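Local coordinates for CBS domain-containing protein (Pyrococcus horikoshii, PDB 2YZQ) that is of unknown function but carries four CBS domains and binds S-adenosylmethionine, which suggests a role in sensing that ligand, at residues P11-L16 against F35-K40; L79-K84 against L274-V278. One frame throughout, in Å; residues are numbered along the deposited sequence.

Contact 1: residues P11-L16 against F35-K40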
loop_
_atom_site.group_PDB
_atom_site.type_symbol
_atom_site.label_atom_id
_atom_site.label_comp_id
_atom_site.label_asym_id
_atom_site.label_seq_id
_atom_site.Cartn_x
_atom_site.Cartn_y
_atom_site.Cartn_z
ATOM N N PRO A 11 9.193 -11.348 13.884
ATOM C CA PRO A 11 9.913 -10.503 12.933
ATOM C C PRO A 11 11.373 -10.328 13.322
ATOM O O PRO A 11 11.714 -10.306 14.508
ATOM C CB PRO A 11 9.150 -9.187 13.005
ATOM C CG PRO A 11 8.752 -9.135 14.445
ATOM C CD PRO A 11 8.247 -10.548 14.681
ATOM N N VAL A 12 12.238 -10.220 12.322
ATOM C CA VAL A 12 13.647 -10.003 12.588
ATOM C C VAL A 12 13.735 -8.557 13.058
ATOM O O VAL A 12 13.144 -7.662 12.452
ATOM C CB VAL A 12 14.503 -10.204 11.319
ATOM C CG1 VAL A 12 14.633 -11.687 11.013
ATOM C CG2 VAL A 12 13.863 -9.490 10.143
ATOM N N THR A 13 14.445 -8.336 14.155
ATOM C CA THR A 13 14.581 -6.996 14.707
ATOM C C THR A 13 16.038 -6.572 14.748
ATOM O O THR A 13 16.937 -7.361 14.463
ATOM C CB THR A 13 14.033 -6.930 16.142
ATOM O OG1 THR A 13 14.834 -7.759 16.991
ATOM C CG2 THR A 13 12.587 -7.410 16.188
ATOM N N ILE A 14 16.262 -5.314 15.103
ATOM C CA ILE A 14 17.612 -4.788 15.206
ATOM C C ILE A 14 17.772 -4.129 16.564
ATOM O O ILE A 14 16.978 -3.274 16.951
ATOM C CB ILE A 14 17.912 -3.753 14.102
ATOM C CG1 ILE A 14 17.849 -4.428 12.730
ATOM C CG2 ILE A 14 19.282 -3.131 14.331
ATOM C CD1 ILE A 14 18.224 -3.519 11.575
ATOM N N THR A 15 18.801 -4.543 17.291
ATOM C CA THR A 15 19.067 -3.994 18.612
ATOM C C THR A 15 20.084 -2.866 18.529
ATOM O O THR A 15 21.131 -3.007 17.897
ATOM C CB THR A 15 19.614 -5.076 19.561
ATOM O OG1 THR A 15 18.646 -6.124 19.701
ATOM C CG2 THR A 15 19.919 -4.480 20.929
ATOM N N LEU A 16 19.761 -1.746 19.164
ATOM C CA LEU A 16 20.651 -0.594 19.188
ATOM C C LEU A 16 21.609 -0.775 20.360
ATOM O O LEU A 16 21.259 -1.402 21.360
ATOM C CB LEU A 16 19.845 0.693 19.377
ATOM C CG LEU A 16 18.763 0.996 18.338
ATOM C CD1 LEU A 16 17.998 2.247 18.746
ATOM C CD2 LEU A 16 19.404 1.173 16.969
ATOM N N PHE A 35 12.575 -2.954 9.713
ATOM C CA PHE A 35 12.804 -3.813 10.873
ATOM C C PHE A 35 12.390 -3.129 12.168
ATOM O O PHE A 35 12.627 -1.937 12.351
ATOM C CB PHE A 35 14.289 -4.171 11.009
ATOM C CG PHE A 35 14.856 -4.921 9.843
ATOM C CD1 PHE A 35 14.361 -6.170 9.491
ATOM C CD2 PHE A 35 15.916 -4.390 9.115
ATOM C CE1 PHE A 35 14.915 -6.884 8.429
ATOM C CE2 PHE A 35 16.476 -5.095 8.052
ATOM C CZ PHE A 35 15.975 -6.344 7.710
ATOM N N PRO A 36 11.745 -3.872 13.081
ATOM C CA PRO A 36 11.358 -3.237 14.344
ATOM C C PRO A 36 12.661 -3.002 15.109
ATOM O O PRO A 36 13.586 -3.808 15.011
ATOM C CB PRO A 36 10.486 -4.297 15.015
ATOM C CG PRO A 36 9.902 -5.042 13.850
ATOM C CD PRO A 36 11.090 -5.181 12.928
ATOM N N VAL A 37 12.740 -1.904 15.852
ATOM C CA VAL A 37 13.944 -1.590 16.618
ATOM C C VAL A 37 13.689 -1.774 18.108
ATOM O O VAL A 37 12.699 -1.279 18.643
ATOM C CB VAL A 37 14.402 -0.137 16.372
ATOM C CG1 VAL A 37 15.671 0.151 17.165
ATOM C CG2 VAL A 37 14.642 0.086 14.895
ATOM N N VAL A 38 14.599 -2.481 18.771
ATOM C CA VAL A 38 14.468 -2.747 20.199
ATOM C C VAL A 38 15.725 -2.381 20.984
ATOM O O VAL A 38 16.804 -2.209 20.411
ATOM C CB VAL A 38 14.180 -4.242 20.450
ATOM C CG1 VAL A 38 12.896 -4.654 19.735
ATOM C CG2 VAL A 38 15.350 -5.082 19.966
ATOM N N ASN A 39 15.576 -2.260 22.298
ATOM C CA ASN A 39 16.718 -1.948 23.148
ATOM C C ASN A 39 17.297 -3.253 23.687
ATOM O O ASN A 39 16.858 -4.338 23.301
ATOM C CB ASN A 39 16.320 -1.017 24.303
ATOM C CG ASN A 39 15.184 -1.561 25.148
ATOM O OD1 ASN A 39 14.969 -2.770 25.227
ATOM N ND2 ASN A 39 14.459 -0.662 25.804
ATOM N N LYS A 40 18.280 -3.153 24.574
ATOM C CA LYS A 40 18.911 -4.344 25.125
ATOM C C LYS A 40 17.902 -5.307 25.742
ATOM O O LYS A 40 17.996 -6.516 25.539
ATOM C CB LYS A 40 19.965 -3.957 26.168
ATOM C CG LYS A 40 20.730 -5.142 26.744
ATOM C CD LYS A 40 21.447 -5.927 25.653
ATOM C CE LYS A 40 22.250 -7.087 26.232
ATOM N NZ LYS A 40 23.343 -6.623 27.135
HETATM O O HOH W 1 17.558 -6.873 22.271
#
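I14 and V38 carry the backbone pairing between two short parallel strands of the first CBS domain. I14 N donates to P36 O at 3.1 Å, and V38 N returns a bond to I14 O, also 3.1 Å, with the donor tilted 30° from the carbonyl plane. L16 N then reaches V38 O at 3.2 Å, almost in line with that carbonyl.

Two methyl groups lean obliquely on the F35 ring from the same side of its plane. V12 CG2 comes up against F35 CE1 at 3.3 Å, while I14 CD1 approaches F35 CD2 at 3.5 Å. I14 manages this because its CG1 sits beside the backbone N (chi1 -64°) and the chain then runs extended to CD1. Farther along, L16 CG presses on V37 CG1 at 3.4 Å, tighter than usual for two carbons. T15 OG1 lies 3.5 Å from V38 CG2, and one water bridges this hydroxyl to the backbone oxygen of N39, to which it donates. N39 itself points away from 11-16 and uses OD1 to hold the backbone N of K43.

Strand 34-38 is the middle of a three-stranded sheet, with 14-15 parallel on one flank and 44-49 antiparallel on the other; P11 and P36 also rest on I106 of strand 103-108.

Contact 2: residues L79-K84 against L274-V278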
loop_
_atom_site.group_PDB
_atom_site.type_symbol
_atom_site.label_atom_id
_atom_site.label_comp_id
_atom_site.label_asym_id
_atom_site.label_seq_id
_atom_site.Cartn_x
_atom_site.Cartn_y
_atom_site.Cartn_z
ATOM N N LEU A 79 -8.703 -6.711 14.227
ATOM C CA LEU A 79 -8.089 -6.135 13.038
ATOM C C LEU A 79 -8.601 -4.710 12.906
ATOM O O LEU A 79 -7.921 -3.841 12.361
ATOM C CB LEU A 79 -8.458 -6.930 11.783
ATOM C CG LEU A 79 -7.751 -8.267 11.574
ATOM C CD1 LEU A 79 -8.247 -8.902 10.286
ATOM C CD2 LEU A 79 -6.245 -8.048 11.515
ATOM N N LYS A 80 -9.806 -4.476 13.413
ATOM C CA LYS A 80 -10.404 -3.149 13.362
ATOM C C LYS A 80 -9.518 -2.151 14.093
ATOM O O LYS A 80 -9.291 -1.044 13.613
ATOM C CB LYS A 80 -11.796 -3.158 14.000
ATOM C CG LYS A 80 -12.433 -1.775 14.092
ATOM C CD LYS A 80 -13.832 -1.834 14.683
ATOM C CE LYS A 80 -14.471 -0.453 14.714
ATOM N NZ LYS A 80 -15.877 -0.507 15.204
ATOM N N LYS A 81 -9.016 -2.545 15.259
ATOM C CA LYS A 81 -8.155 -1.664 16.039
ATOM C C LYS A 81 -6.869 -1.332 15.286
ATOM O O LYS A 81 -6.434 -0.184 15.268
ATOM C CB LYS A 81 -7.820 -2.309 17.386
ATOM C CG LYS A 81 -6.959 -1.443 18.292
ATOM C CD LYS A 81 -6.795 -2.072 19.665
ATOM C CE LYS A 81 -5.880 -1.235 20.540
ATOM N NZ LYS A 81 -6.364 0.168 20.660
ATOM N N ALA A 82 -6.262 -2.343 14.667
ATOM C CA ALA A 82 -5.030 -2.149 13.916
ATOM C C ALA A 82 -5.281 -1.278 12.687
ATOM O O ALA A 82 -4.459 -0.433 12.333
ATOM C CB ALA A 82 -4.452 -3.501 13.496
ATOM N N ALA A 83 -6.423 -1.485 12.040
ATOM C CA ALA A 83 -6.759 -0.701 10.857
ATOM C C ALA A 83 -6.923 0.772 11.233
ATOM O O ALA A 83 -6.453 1.658 10.515
ATOM C CB ALA A 83 -8.043 -1.229 10.218
ATOM N N LYS A 84 -7.585 1.025 12.358
ATOM C CA LYS A 84 -7.803 2.391 12.830
ATOM C C LYS A 84 -6.479 3.108 13.077
ATOM O O LYS A 84 -6.336 4.289 12.767
ATOM C CB LYS A 84 -8.627 2.385 14.121
ATOM C CG LYS A 84 -10.105 2.091 13.920
ATOM C CD LYS A 84 -10.850 2.040 15.250
ATOM C CE LYS A 84 -10.690 3.335 16.036
ATOM N NZ LYS A 84 -11.206 4.519 15.291
ATOM N N LEU A 274 -9.011 -0.553 4.261
ATOM C CA LEU A 274 -8.935 -0.595 5.721
ATOM C C LEU A 274 -10.176 0.049 6.334
ATOM O O LEU A 274 -10.605 -0.313 7.427
ATOM C CB LEU A 274 -7.690 0.143 6.215
ATOM C CG LEU A 274 -6.328 -0.410 5.786
ATOM C CD1 LEU A 274 -5.234 0.503 6.299
ATOM C CD2 LEU A 274 -6.143 -1.824 6.324
ATOM N N LYS A 275 -10.759 1.003 5.617
ATOM C CA LYS A 275 -11.940 1.696 6.109
ATOM C C LYS A 275 -13.131 0.758 6.280
ATOM O O LYS A 275 -14.063 1.046 7.037
ATOM C CB LYS A 275 -12.295 2.841 5.160
ATOM C CG LYS A 275 -11.146 3.823 4.963
ATOM C CD LYS A 275 -11.552 4.989 4.083
ATOM C CE LYS A 275 -11.925 4.532 2.682
ATOM N NZ LYS A 275 -12.442 5.682 1.884
ATOM N N VAL A 276 -13.104 -0.364 5.568
ATOM C CA VAL A 276 -14.176 -1.342 5.659
ATOM C C VAL A 276 -14.212 -1.947 7.065
ATOM O O VAL A 276 -15.282 -2.266 7.586
ATOM C CB VAL A 276 -13.975 -2.475 4.635
ATOM C CG1 VAL A 276 -15.055 -3.534 4.802
ATOM C CG2 VAL A 276 -13.992 -1.900 3.226
ATOM N N LEU A 277 -13.039 -2.098 7.670
ATOM C CA LEU A 277 -12.929 -2.670 9.009
ATOM C C LEU A 277 -13.440 -1.748 10.113
ATOM O O LEU A 277 -13.692 -2.194 11.230
ATOM C CB LEU A 277 -11.476 -3.053 9.298
ATOM C CG LEU A 277 -10.967 -4.307 8.586
ATOM C CD1 LEU A 277 -9.454 -4.400 8.702
ATOM C CD2 LEU A 277 -11.631 -5.532 9.197
ATOM N N VAL A 278 -13.586 -0.466 9.802
ATOM C CA VAL A 278 -14.073 0.495 10.784
ATOM C C VAL A 278 -15.595 0.437 10.868
ATOM O O VAL A 278 -16.111 0.164 11.972
ATOM C CB VAL A 278 -13.647 1.933 10.422
ATOM C CG1 VAL A 278 -14.186 2.911 11.460
ATOM C CG2 VAL A 278 -12.132 2.020 10.347
#
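The first helix of the second CBS domain, 79-89, meets the last modelled residues of the fourth here, so this contact joins the two halves of a four-CBS-domain chain. Residues 274-278 follow directly on helix 270-273, and L274 to L277 keep helical backbone angles. Apolar packing and the flanks of two lysines make up the interface.

The backbones come closest at K80 and L277, CA to CA 5.1 Å; at A83 and L274 the CA atoms are 5.6 Å apart. The methyl of A83 points toward the other segment and meets both leucines, A83 CB lying 3.8 Å from L277 CD1 and 4.2 Å from L274 CB. L277 sends the same CD1 across to L79, one helical turn before A83, where it lies 4.1 Å from L79 CB. L277 therefore straddles successive turns of the helix, with CD1 against both L79 and A83. Outside the two segments, Y116 and F117 of helix 109-117 also touch L277, and Y116 touches L79 as well, while I112 of the same helix touches L274. Helix 109-117 thus adds a third wall to this apolar junction.

On the more exposed side, K80 lies alongside the last modelled residues. With CG anti to the backbone N (chi1 175°) and every later torsion extended, its straight chain passes the carbonyl oxygens of L277 and V278 in turn. Farther down the helix, K84 crosses V278 at about a right angle, CG to CG2. The closest approach of the lysine K80 to the backbone is at its CG, 3.2 Å from L277 O; farther out, its CE lies 3.3 Å from V278 O.

Overall arrangement
From the N terminus, the chain makes contact 1 first: 35-40 returns beside 11-16 and closes a short loop, part of which is not modelled, inside the first CBS domain. Contact 2 opens only afterwards, at the start of helix 79-89, and closes at the last modelled residues after nearly 190 intervening positions, spanning the later CBS domains. The two are therefore in series, neither nested nor crossed. The centres of contact 1 and contact 2 are about 26 Å apart. Their nearest atoms stay about 14 Å apart, without touching. Contact 1 builds a sheet locally, whereas contact 2 ties the second CBS domain to the fourth; both lie away from the S-adenosylmethionine site.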